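Local coordinates for monoacylglycerol lipase (Palaeococcus ferrophilus, PDB 6QE2), which probably hydrolyses monoacylglycerols to free fatty acid and glycerol, as a serine hydrolase of the alpha/beta-hydrolase clan, at residues 80-91 with 102-113; 192-200 with 245-256. One frame throughout, in Å; residues are numbered along the deposited sequence.

Contact 1. Residues 80-91 with 102-113; sequences KPFLFGHSLGGL and DKIMGVVASSPA. With LDA (lauryl dimethylamine-N-oxide), chain D.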
loop_
_atom_site.group_PDB
_atom_site.type_symbol
_atom_site.label_atom_id
_atom_site.label_comp_id
_atom_site.label_asym_id
_atom_site.label_seq_id
_atom_site.Cartn_x
_atom_site.Cartn_y
_atom_site.Cartn_z
ATOM N N LYS A 80 -0.472 -17.939 -8.310
ATOM C CA LYS A 80 -0.211 -16.504 -8.528
ATOM C C LYS A 80 -1.385 -15.699 -7.995
ATOM O O LYS A 80 -2.525 -15.934 -8.430
ATOM C CB LYS A 80 -0.003 -16.210 -10.019
ATOM C CG LYS A 80 1.267 -16.830 -10.572
ATOM C CD LYS A 80 1.473 -16.623 -12.058
ATOM C CE LYS A 80 2.780 -17.307 -12.482
ATOM N NZ LYS A 80 3.272 -16.858 -13.801
ATOM N N PRO A 81 -1.178 -14.755 -7.051
ATOM C CA PRO A 81 -2.290 -13.918 -6.585
ATOM C C PRO A 81 -2.350 -12.578 -7.257
ATOM O O PRO A 81 -1.426 -12.194 -7.985
ATOM C CB PRO A 81 -1.988 -13.748 -5.098
ATOM C CG PRO A 81 -0.446 -13.611 -5.130
ATOM C CD PRO A 81 0.062 -14.478 -6.277
ATOM N N PHE A 82 -3.460 -11.885 -7.054
ATOM C CA PHE A 82 -3.463 -10.442 -7.240
ATOM C C PHE A 82 -2.912 -9.776 -5.986
ATOM O O PHE A 82 -3.032 -10.305 -4.882
ATOM C CB PHE A 82 -4.878 -9.931 -7.513
ATOM C CG PHE A 82 -5.429 -10.345 -8.847
ATOM C CD1 PHE A 82 -6.209 -11.483 -8.965
ATOM C CD2 PHE A 82 -5.172 -9.592 -9.979
ATOM C CE1 PHE A 82 -6.724 -11.859 -10.197
ATOM C CE2 PHE A 82 -5.682 -9.963 -11.206
ATOM C CZ PHE A 82 -6.457 -11.101 -11.313
ATOM N N LEU A 83 -2.311 -8.598 -6.158
ATOM C CA LEU A 83 -1.863 -7.783 -5.036
ATOM C C LEU A 83 -2.697 -6.512 -4.935
ATOM O O LEU A 83 -2.991 -5.875 -5.948
ATOM C CB LEU A 83 -0.388 -7.397 -5.179
ATOM C CG LEU A 83 0.643 -8.501 -5.382
ATOM C CD1 LEU A 83 2.030 -7.880 -5.470
ATOM C CD2 LEU A 83 0.576 -9.493 -4.244
ATOM N N PHE A 84 -3.077 -6.150 -3.711
ATOM C CA PHE A 84 -3.688 -4.858 -3.417
ATOM C C PHE A 84 -2.894 -4.201 -2.302
ATOM O O PHE A 84 -2.747 -4.786 -1.224
ATOM C CB PHE A 84 -5.155 -4.988 -2.995
ATOM C CG PHE A 84 -5.762 -3.676 -2.586
ATOM C CD1 PHE A 84 -6.318 -2.839 -3.534
ATOM C CD2 PHE A 84 -5.731 -3.254 -1.264
ATOM C CE1 PHE A 84 -6.846 -1.615 -3.173
ATOM C CE2 PHE A 84 -6.263 -2.030 -0.899
ATOM C CZ PHE A 84 -6.821 -1.214 -1.855
ATOM N N GLY A 85 -2.413 -2.986 -2.540
ATOM C CA GLY A 85 -1.659 -2.268 -1.531
ATOM C C GLY A 85 -2.079 -0.815 -1.479
ATOM O O GLY A 85 -2.478 -0.228 -2.485
ATOM N N HIS A 86 -1.994 -0.236 -0.280
ATOM C CA HIS A 86 -2.343 1.165 -0.071
ATOM C C HIS A 86 -1.160 1.932 0.506
ATOM O O HIS A 86 -0.565 1.506 1.502
ATOM C CB HIS A 86 -3.551 1.300 0.857
ATOM C CG HIS A 86 -3.782 2.700 1.330
ATOM N ND1 HIS A 86 -4.270 3.693 0.505
ATOM C CD2 HIS A 86 -3.570 3.280 2.534
ATOM C CE1 HIS A 86 -4.357 4.822 1.185
ATOM N NE2 HIS A 86 -3.934 4.601 2.416
ATOM N N SER A 87 -0.835 3.062 -0.127
ATOM C CA SER A 87 0.188 4.018 0.352
ATOM C C SER A 87 1.564 3.359 0.387
ATOM O O SER A 87 2.090 3.001 -0.689
ATOM C CB SER A 87 -0.330 4.566 1.687
ATOM O OG SER A 87 0.392 5.784 1.974
ATOM N N LEU A 88 2.221 3.249 1.562
ATOM C CA LEU A 88 3.420 2.413 1.659
ATOM C C LEU A 88 3.152 1.027 1.062
ATOM O O LEU A 88 4.011 0.449 0.371
ATOM C CB LEU A 88 3.849 2.315 3.115
ATOM C CG LEU A 88 4.966 1.307 3.376
ATOM C CD1 LEU A 88 6.226 1.678 2.617
ATOM C CD2 LEU A 88 5.293 1.271 4.873
ATOM N N GLY A 89 1.947 0.502 1.267
ATOM C CA GLY A 89 1.666 -0.826 0.719
ATOM C C GLY A 89 1.490 -0.779 -0.790
ATOM O O GLY A 89 1.872 -1.716 -1.498
ATOM N N GLY A 90 1.044 0.379 -1.318
ATOM C CA GLY A 90 0.948 0.530 -2.760
ATOM C C GLY A 90 2.311 0.602 -3.416
ATOM O O GLY A 90 2.538 -0.008 -4.463
ATOM N N LEU A 91 3.241 1.345 -2.806
ATOM C CA LEU A 91 4.621 1.318 -3.271
ATOM C C LEU A 91 5.183 -0.094 -3.228
ATOM O O LEU A 91 5.853 -0.537 -4.169
ATOM C CB LEU A 91 5.470 2.262 -2.416
ATOM C CG LEU A 91 6.983 2.178 -2.620
ATOM C CD1 LEU A 91 7.373 2.528 -4.042
ATOM C CD2 LEU A 91 7.696 3.085 -1.626
ATOM N N ASP A 102 6.866 -12.138 -12.745
ATOM C CA ASP A 102 6.069 -13.257 -13.218
ATOM C C ASP A 102 5.307 -14.020 -12.147
ATOM O O ASP A 102 4.696 -15.028 -12.441
ATOM C CB ASP A 102 6.960 -14.233 -13.994
ATOM C CG ASP A 102 7.703 -13.568 -15.138
ATOM O OD1 ASP A 102 7.101 -12.752 -15.848
ATOM O OD2 ASP A 102 8.890 -13.865 -15.335
ATOM N N LYS A 103 5.329 -13.525 -10.917
ATOM C CA LYS A 103 4.677 -14.206 -9.807
ATOM C C LYS A 103 3.259 -13.765 -9.431
ATOM O O LYS A 103 2.658 -14.347 -8.545
ATOM C CB LYS A 103 5.572 -14.127 -8.571
ATOM C CG LYS A 103 6.852 -14.923 -8.691
ATOM C CD LYS A 103 7.701 -14.807 -7.436
ATOM C CE LYS A 103 7.101 -15.552 -6.258
ATOM N NZ LYS A 103 7.060 -17.018 -6.515
ATOM N N ILE A 104 2.722 -12.759 -10.101
ATOM C CA ILE A 104 1.396 -12.266 -9.763
ATOM C C ILE A 104 0.478 -12.135 -10.970
ATOM O O ILE A 104 0.941 -12.073 -12.087
ATOM C CB ILE A 104 1.487 -10.889 -9.078
ATOM C CG1 ILE A 104 2.137 -9.881 -10.018
ATOM C CG2 ILE A 104 2.271 -10.982 -7.784
ATOM C CD1 ILE A 104 2.097 -8.460 -9.514
ATOM N N MET A 105 -0.825 -12.106 -10.719
ATOM C CA MET A 105 -1.823 -11.945 -11.769
ATOM C C MET A 105 -2.077 -10.488 -12.120
ATOM O O MET A 105 -2.613 -10.205 -13.196
ATOM C CB MET A 105 -3.153 -12.576 -11.347
ATOM C CG MET A 105 -3.115 -14.077 -11.149
ATOM S SD MET A 105 -2.596 -14.904 -12.656
ATOM C CE MET A 105 -3.967 -14.519 -13.737
ATOM N N GLY A 106 -1.698 -9.571 -11.245
ATOM C CA GLY A 106 -2.016 -8.167 -11.406
ATOM C C GLY A 106 -1.801 -7.437 -10.104
ATOM O O GLY A 106 -1.681 -8.033 -9.032
ATOM N N VAL A 107 -1.731 -6.112 -10.198
ATOM C CA VAL A 107 -1.438 -5.289 -9.030
ATOM C C VAL A 107 -2.364 -4.080 -9.013
ATOM O O VAL A 107 -2.533 -3.397 -10.031
ATOM C CB VAL A 107 0.046 -4.865 -8.980
ATOM C CG1 VAL A 107 0.491 -4.183 -10.276
ATOM C CG2 VAL A 107 0.293 -3.972 -7.789
ATOM N N VAL A 108 -2.996 -3.845 -7.864
ATOM C CA VAL A 108 -3.849 -2.687 -7.625
ATOM C C VAL A 108 -3.170 -1.864 -6.542
ATOM O O VAL A 108 -2.886 -2.382 -5.454
ATOM C CB VAL A 108 -5.261 -3.088 -7.179
ATOM C CG1 VAL A 108 -6.116 -1.847 -6.953
ATOM C CG2 VAL A 108 -5.906 -4.047 -8.181
ATOM N N ALA A 109 -2.899 -0.597 -6.835
ATOM C CA ALA A 109 -2.231 0.291 -5.891
ATOM C C ALA A 109 -3.138 1.477 -5.596
ATOM O O ALA A 109 -3.480 2.244 -6.501
ATOM C CB ALA A 109 -0.881 0.757 -6.435
ATOM N N SER A 110 -3.550 1.600 -4.338
ATOM C CA SER A 110 -4.312 2.740 -3.851
ATOM C C SER A 110 -3.343 3.767 -3.280
ATOM O O SER A 110 -2.572 3.450 -2.372
ATOM C CB SER A 110 -5.314 2.284 -2.791
ATOM O OG SER A 110 -5.650 3.331 -1.898
ATOM N N SER A 111 -3.398 4.999 -3.799
ATOM C CA SER A 111 -2.541 6.097 -3.350
ATOM C C SER A 111 -1.098 5.664 -3.099
ATOM O O SER A 111 -0.574 5.899 -2.003
ATOM C CB SER A 111 -3.108 6.716 -2.068
ATOM O OG SER A 111 -4.447 7.161 -2.251
ATOM N N PRO A 112 -0.427 5.020 -4.054
ATOM C CA PRO A 112 0.924 4.519 -3.781
ATOM C C PRO A 112 1.903 5.661 -3.551
ATOM O O PRO A 112 1.777 6.749 -4.124
ATOM C CB PRO A 112 1.274 3.726 -5.047
ATOM C CG PRO A 112 0.418 4.333 -6.116
ATOM C CD PRO A 112 -0.855 4.728 -5.436
ATOM N N ALA A 113 2.866 5.409 -2.670
ATOM C CA ALA A 113 3.872 6.407 -2.299
ATOM C C ALA A 113 4.904 6.495 -3.417
ATOM O O ALA A 113 5.909 5.784 -3.426
ATOM C CB ALA A 113 4.513 6.039 -0.963
HETATM N N1 LDA D . 3.680 7.131 3.247
HETATM O O1 LDA D . 3.478 6.012 2.760
HETATM C CM1 LDA D . 2.969 7.231 4.516
HETATM C CM2 LDA D . 3.217 8.153 2.317
HETATM C C1 LDA D . 5.095 7.312 3.488
HETATM C C2 LDA D . 5.245 8.478 4.442
HETATM C C3 LDA D . 6.654 8.506 4.995
HETATM C C4 LDA D . 6.870 9.756 5.828
HETATM C C5 LDA D . 8.340 9.934 6.150
HETATM C C6 LDA D . 8.527 10.906 7.299
HETATM C C7 LDA D . 9.999 11.231 7.463
HETATM C C8 LDA D . 10.531 10.630 8.747
HETATM C C9 LDA D . 11.813 9.863 8.493
HETATM C C10 LDA D . 12.997 10.569 9.135
HETATM C C11 LDA D . 14.209 9.654 9.211
HETATM C C12 LDA D . 13.785 8.211 9.306
#

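Contact 2. Residues 192-200 with 245-256; sequences KAPVLLLVG and FHRAIVEWLVSH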
loop_
_atom_site.group_PDB
_atom_site.type_symbol
_atom_site.label_atom_id
_atom_site.label_comp_id
_atom_site.label_asym_id
_atom_site.label_seq_id
_atom_site.Cartn_x
_atom_site.Cartn_y
_atom_site.Cartn_z
ATOM N N LYS A 192 5.135 -6.678 -15.811
ATOM C CA LYS A 192 4.472 -7.435 -16.883
ATOM C C LYS A 192 3.008 -7.717 -16.620
ATOM O O LYS A 192 2.257 -7.959 -17.581
ATOM C CB LYS A 192 5.193 -8.774 -17.097
ATOM C CG LYS A 192 6.663 -8.614 -17.503
ATOM C CD LYS A 192 6.759 -7.878 -18.891
ATOM C CE LYS A 192 8.088 -8.122 -19.633
ATOM N NZ LYS A 192 9.235 -7.284 -19.151
ATOM N N ALA A 193 2.569 -7.682 -15.361
ATOM C CA ALA A 193 1.184 -7.969 -14.999
ATOM C C ALA A 193 0.315 -6.710 -15.167
ATOM O O ALA A 193 0.826 -5.592 -15.115
ATOM C CB ALA A 193 1.119 -8.462 -13.549
ATOM N N PRO A 194 -0.995 -6.858 -15.297
ATOM C CA PRO A 194 -1.870 -5.683 -15.394
ATOM C C PRO A 194 -1.828 -4.827 -14.134
ATOM O O PRO A 194 -1.650 -5.328 -13.023
ATOM C CB PRO A 194 -3.263 -6.293 -15.604
ATOM C CG PRO A 194 -2.992 -7.620 -16.218
ATOM C CD PRO A 194 -1.730 -8.109 -15.563
ATOM N N VAL A 195 -2.015 -3.520 -14.321
ATOM C CA VAL A 195 -1.854 -2.526 -13.263
ATOM C C VAL A 195 -3.102 -1.659 -13.175
ATOM O O VAL A 195 -3.635 -1.215 -14.198
ATOM C CB VAL A 195 -0.614 -1.636 -13.508
ATOM C CG1 VAL A 195 -0.569 -0.476 -12.500
ATOM C CG2 VAL A 195 0.659 -2.454 -13.467
ATOM N N LEU A 196 -3.553 -1.397 -11.948
ATOM C CA LEU A 196 -4.573 -0.388 -11.672
ATOM C C LEU A 196 -4.049 0.539 -10.584
ATOM O O LEU A 196 -3.673 0.077 -9.501
ATOM C CB LEU A 196 -5.894 -1.031 -11.237
ATOM C CG LEU A 196 -6.984 -0.092 -10.712
ATOM C CD1 LEU A 196 -7.438 0.908 -11.790
ATOM C CD2 LEU A 196 -8.170 -0.895 -10.174
ATOM N N LEU A 197 -4.005 1.839 -10.874
ATOM C CA LEU A 197 -3.631 2.857 -9.904
ATOM C C LEU A 197 -4.852 3.708 -9.577
ATOM O O LEU A 197 -5.579 4.127 -10.482
ATOM C CB LEU A 197 -2.514 3.745 -10.469
ATOM C CG LEU A 197 -1.286 3.004 -11.001
ATOM C CD1 LEU A 197 -0.339 3.991 -11.666
ATOM C CD2 LEU A 197 -0.567 2.276 -9.872
ATOM N N LEU A 198 -5.063 3.982 -8.289
ATOM C CA LEU A 198 -6.192 4.789 -7.832
ATOM C C LEU A 198 -5.669 5.926 -6.966
ATOM O O LEU A 198 -4.949 5.680 -5.993
ATOM C CB LEU A 198 -7.200 3.952 -7.034
ATOM C CG LEU A 198 -7.713 2.659 -7.659
ATOM C CD1 LEU A 198 -7.220 1.497 -6.827
ATOM C CD2 LEU A 198 -9.227 2.646 -7.732
ATOM N N VAL A 199 -6.023 7.168 -7.314
ATOM C CA VAL A 199 -5.532 8.336 -6.593
ATOM C C VAL A 199 -6.659 9.328 -6.339
ATOM O O VAL A 199 -7.619 9.421 -7.110
ATOM C CB VAL A 199 -4.377 9.035 -7.348
ATOM C CG1 VAL A 199 -3.181 8.107 -7.466
ATOM C CG2 VAL A 199 -4.842 9.486 -8.725
ATOM N N GLY A 200 -6.544 10.053 -5.230
ATOM C CA GLY A 200 -7.380 11.216 -4.967
ATOM C C GLY A 200 -6.648 12.480 -5.380
ATOM O O GLY A 200 -5.467 12.649 -5.074
ATOM N N PHE A 245 -15.021 3.842 -5.172
ATOM C CA PHE A 245 -13.643 3.393 -5.079
ATOM C C PHE A 245 -13.611 1.888 -4.849
ATOM O O PHE A 245 -12.851 1.173 -5.492
ATOM C CB PHE A 245 -12.968 4.137 -3.923
ATOM C CG PHE A 245 -11.603 3.630 -3.566
ATOM C CD1 PHE A 245 -10.506 3.940 -4.349
ATOM C CD2 PHE A 245 -11.411 2.883 -2.419
ATOM C CE1 PHE A 245 -9.246 3.489 -4.008
ATOM C CE2 PHE A 245 -10.155 2.428 -2.072
ATOM C CZ PHE A 245 -9.071 2.733 -2.869
ATOM N N HIS A 246 -14.461 1.409 -3.950
ATOM C CA HIS A 246 -14.535 -0.018 -3.670
ATOM C C HIS A 246 -15.025 -0.794 -4.887
ATOM O O HIS A 246 -14.515 -1.865 -5.203
ATOM C CB HIS A 246 -15.438 -0.290 -2.468
ATOM C CG HIS A 246 -14.768 -0.068 -1.149
ATOM N ND1 HIS A 246 -14.888 1.107 -0.440
ATOM C CD2 HIS A 246 -13.969 -0.872 -0.410
ATOM C CE1 HIS A 246 -14.193 1.016 0.679
ATOM N NE2 HIS A 246 -13.625 -0.175 0.722
ATOM N N ARG A 247 -16.020 -0.236 -5.568
ATOM C CA ARG A 247 -16.598 -0.868 -6.747
ATOM C C ARG A 247 -15.607 -1.013 -7.898
ATOM O O ARG A 247 -15.583 -2.036 -8.573
ATOM C CB ARG A 247 -17.849 -0.117 -7.208
ATOM C CG ARG A 247 -18.475 -0.679 -8.473
ATOM C CD ARG A 247 -19.935 -0.274 -8.610
ATOM N NE ARG A 247 -20.144 1.148 -8.362
ATOM C CZ ARG A 247 -20.658 1.645 -7.241
ATOM N NH1 ARG A 247 -21.027 0.833 -6.259
ATOM N NH2 ARG A 247 -20.809 2.954 -7.104
ATOM N N ALA A 248 -14.788 0.011 -8.117
ATOM C CA ALA A 248 -13.805 -0.027 -9.191
ATOM C C ALA A 248 -12.779 -1.112 -8.958
ATOM O O ALA A 248 -12.364 -1.780 -9.869
ATOM C CB ALA A 248 -13.106 1.309 -9.327
ATOM N N ILE A 249 -12.354 -1.256 -7.719
ATOM C CA ILE A 249 -11.380 -2.265 -7.390
ATOM C C ILE A 249 -11.951 -3.649 -7.664
ATOM O O ILE A 249 -11.352 -4.443 -8.353
ATOM C CB ILE A 249 -10.955 -2.143 -5.924
ATOM C CG1 ILE A 249 -10.083 -0.909 -5.750
ATOM C CG2 ILE A 249 -10.206 -3.376 -5.473
ATOM C CD1 ILE A 249 -10.104 -0.348 -4.356
ATOM N N VAL A 250 -13.130 -3.921 -7.131
ATOM C CA VAL A 250 -13.748 -5.222 -7.328
ATOM C C VAL A 250 -13.993 -5.510 -8.799
ATOM O O VAL A 250 -13.668 -6.569 -9.285
ATOM C CB VAL A 250 -15.052 -5.373 -6.539
ATOM C CG1 VAL A 250 -15.669 -6.729 -6.805
ATOM C CG2 VAL A 250 -14.791 -5.208 -5.057
ATOM N N GLU A 251 -14.568 -4.554 -9.506
ATOM C CA GLU A 251 -14.836 -4.753 -10.927
ATOM C C GLU A 251 -13.560 -5.047 -11.702
ATOM O O GLU A 251 -13.545 -5.923 -12.572
ATOM C CB GLU A 251 -15.552 -3.534 -11.514
ATOM C CG GLU A 251 -17.004 -3.414 -11.084
ATOM C CD GLU A 251 -17.743 -2.280 -11.773
ATOM O OE1 GLU A 251 -17.131 -1.581 -12.611
ATOM O OE2 GLU A 251 -18.939 -2.089 -11.475
ATOM N N TRP A 252 -12.473 -4.321 -11.409
ATOM C CA TRP A 252 -11.216 -4.568 -12.107
ATOM C C TRP A 252 -10.699 -5.974 -11.820
ATOM O O TRP A 252 -10.256 -6.684 -12.732
ATOM C CB TRP A 252 -10.181 -3.516 -11.696
ATOM C CG TRP A 252 -8.905 -3.513 -12.492
ATOM C CD1 TRP A 252 -8.626 -2.744 -13.582
ATOM C CD2 TRP A 252 -7.719 -4.281 -12.231
ATOM N NE1 TRP A 252 -7.353 -2.994 -14.032
ATOM C CE2 TRP A 252 -6.773 -3.934 -13.221
ATOM C CE3 TRP A 252 -7.372 -5.236 -11.267
ATOM C CZ2 TRP A 252 -5.501 -4.501 -13.273
ATOM C CZ3 TRP A 252 -6.107 -5.797 -11.317
ATOM C CH2 TRP A 252 -5.187 -5.431 -12.313
ATOM N N LEU A 253 -10.763 -6.400 -10.557
ATOM C CA LEU A 253 -10.288 -7.734 -10.211
ATOM C C LEU A 253 -11.156 -8.811 -10.853
ATOM O O LEU A 253 -10.637 -9.803 -11.375
ATOM C CB LEU A 253 -10.250 -7.890 -8.693
ATOM C CG LEU A 253 -9.106 -7.080 -8.069
ATOM C CD1 LEU A 253 -9.293 -6.973 -6.570
ATOM C CD2 LEU A 253 -7.759 -7.718 -8.404
ATOM N N VAL A 254 -12.477 -8.619 -10.838
ATOM C CA VAL A 254 -13.385 -9.569 -11.478
ATOM C C VAL A 254 -13.077 -9.673 -12.969
ATOM O O VAL A 254 -12.976 -10.773 -13.529
ATOM C CB VAL A 254 -14.849 -9.162 -11.229
ATOM C CG1 VAL A 254 -15.782 -9.924 -12.160
ATOM C CG2 VAL A 254 -15.236 -9.423 -9.780
ATOM N N SER A 255 -12.903 -8.529 -13.636
ATOM C CA SER A 255 -12.652 -8.556 -15.071
ATOM C C SER A 255 -11.304 -9.177 -15.418
ATOM O O SER A 255 -11.129 -9.644 -16.547
ATOM C CB SER A 255 -12.751 -7.144 -15.660
ATOM O OG SER A 255 -11.620 -6.356 -15.333
ATOM N N HIS A 256 -10.336 -9.203 -14.478
ATOM C CA HIS A 256 -9.032 -9.792 -14.747
ATOM C C HIS A 256 -8.899 -11.201 -14.208
ATOM O O HIS A 256 -7.833 -11.820 -14.352
ATOM C CB HIS A 256 -7.913 -8.913 -14.171
ATOM C CG HIS A 256 -7.685 -7.677 -14.981
ATOM N ND1 HIS A 256 -8.473 -6.554 -14.865
ATOM C CD2 HIS A 256 -6.822 -7.432 -15.990
ATOM C CE1 HIS A 256 -8.067 -5.650 -15.737
ATOM N NE2 HIS A 256 -7.069 -6.165 -16.434
HETATM O O HOH W 1 -5.416 -2.147 -16.069
#

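Contact 1. Residues 80-91 with 102-113
His86 and Ser110 meet where two parallel strands run out: ND1 of the imidazole lies 2.8 Å from Ser110 OG, which comes in at the ring edge, and either could be the donor. This side-chain bond lies beside the ladder of strands 82-86 and 106-110, whose peptide links, such as Val108 N to Leu83 O (2.8 Å), are close to straight. Phe84 packs on the same sheet face as His86; its CD1 edge meets Val108 CG1 at 3.6 Å. On the other face the Leu83 and Ile104 side chains cross at about a right angle, Leu83 CG touching Ile104 CG2.

Packing is close just past the strands, where the CA atoms of Gly90 and Pro112 come within 4.1 Å, an approach that suits a residue without CB. Ser87 N continues the ladder to Ser110 O (2.9 Å). The far end is looser and open to solvent. There Met105 CB sits over the Phe82 ring, 3.6 Å from its centroid, before the chain bends away, and the extended Lys80 carries NZ to Asp102 O (2.7 Å).

Strand 82-86, helix 88-99 and strand 106-110 form a beta-alpha-beta crossover, and Gly85, Ser87 and Gly89 fit the GxSxG nucleophile elbow of alpha/beta hydrolases. Ser87 has the strained backbone expected there (phi 63°, psi -119°). Its OG hydrogen-bonds His233 NE2 and lies 3.2 Å from O1 of lauryl dimethylamine-N-oxide, which is also near Leu88 N. Backbone bonds from the helix and from residues 110-113 hold the serine's N and O while its hydroxyl faces His233, consistent with a catalytic nucleophile.

Contact 2. Residues 192-200 with 245-256
Leu196 packs CB and CD2 over one face of the indole of Trp252, its CB 3.7 Å from the centroid of the five-membered ring, while CD2 reaches CG of the indole at 3.6 Å. The leucine holds its CG anti to the backbone N (chi1 171°), and this brings CD2 over the pyrrole end of the ring as the two side chains lie alongside, pointing opposite ways. The other face of the indole is covered by His256, whose ND1 stands 3.5 Å above the plane, so the ring is held between a leucine of the strand and a histidine of its own helix. His256 ND1 also donates to Trp252 O at 2.8 Å, with the acceptor almost in the imidazole plane. Ser255 OG reaches that carbonyl from the opposite face of its plane, and NE2 of the histidine is bonded to Asp222.

Strand 195-200 and helix segment 245-256 run antiparallel, at 177°. The strand is next to strand 106-110 in the central sheet of the alpha/beta-hydrolase fold, and helix 242-256, the last helix of the model, covers one face of that sheet.

At the lower-numbered end of the strand, Pro194 CB packs on Trp252 CZ2 and on His256 CD2, and its carbonyl O approaches the indole edge at CH2. A water oxygen accepts from Trp252 NE1 at 2.9 Å. The same water donates to Val195 O at 2.7 Å. Further along, Leu198 has chi2 at 114°, away from the usual staggered values, which turns both methyls to the helix: CD1 touches Ile249 CG1 (3.9 Å) and CD2 lies against the Phe245 ring, while Leu198 CB meets the edge of that ring at Phe245 CE1 (3.7 Å).

How the contacts relate
Contacts 1 and 2 share the central sheet: strand 106-110 of contact 1 is the neighbour of strand 195-200 of contact 2, probably joined to it by Ala109 N to Leu196 O (2.9 Å) and Ser111 N to Leu198 O (2.8 Å). Both are largely buried, but the centre of contact 1 lies about 7 Å from that of the chain, the centre of contact 2 about 14 Å. Peptide hydrogen bonds dominate the first, which ends at the putative active site; the second rests on apolar and aromatic side chains between sheet and helix, with one water as its polar link. Helix 242-256 serves both, since Trp252 also touches Val108 and Phe82.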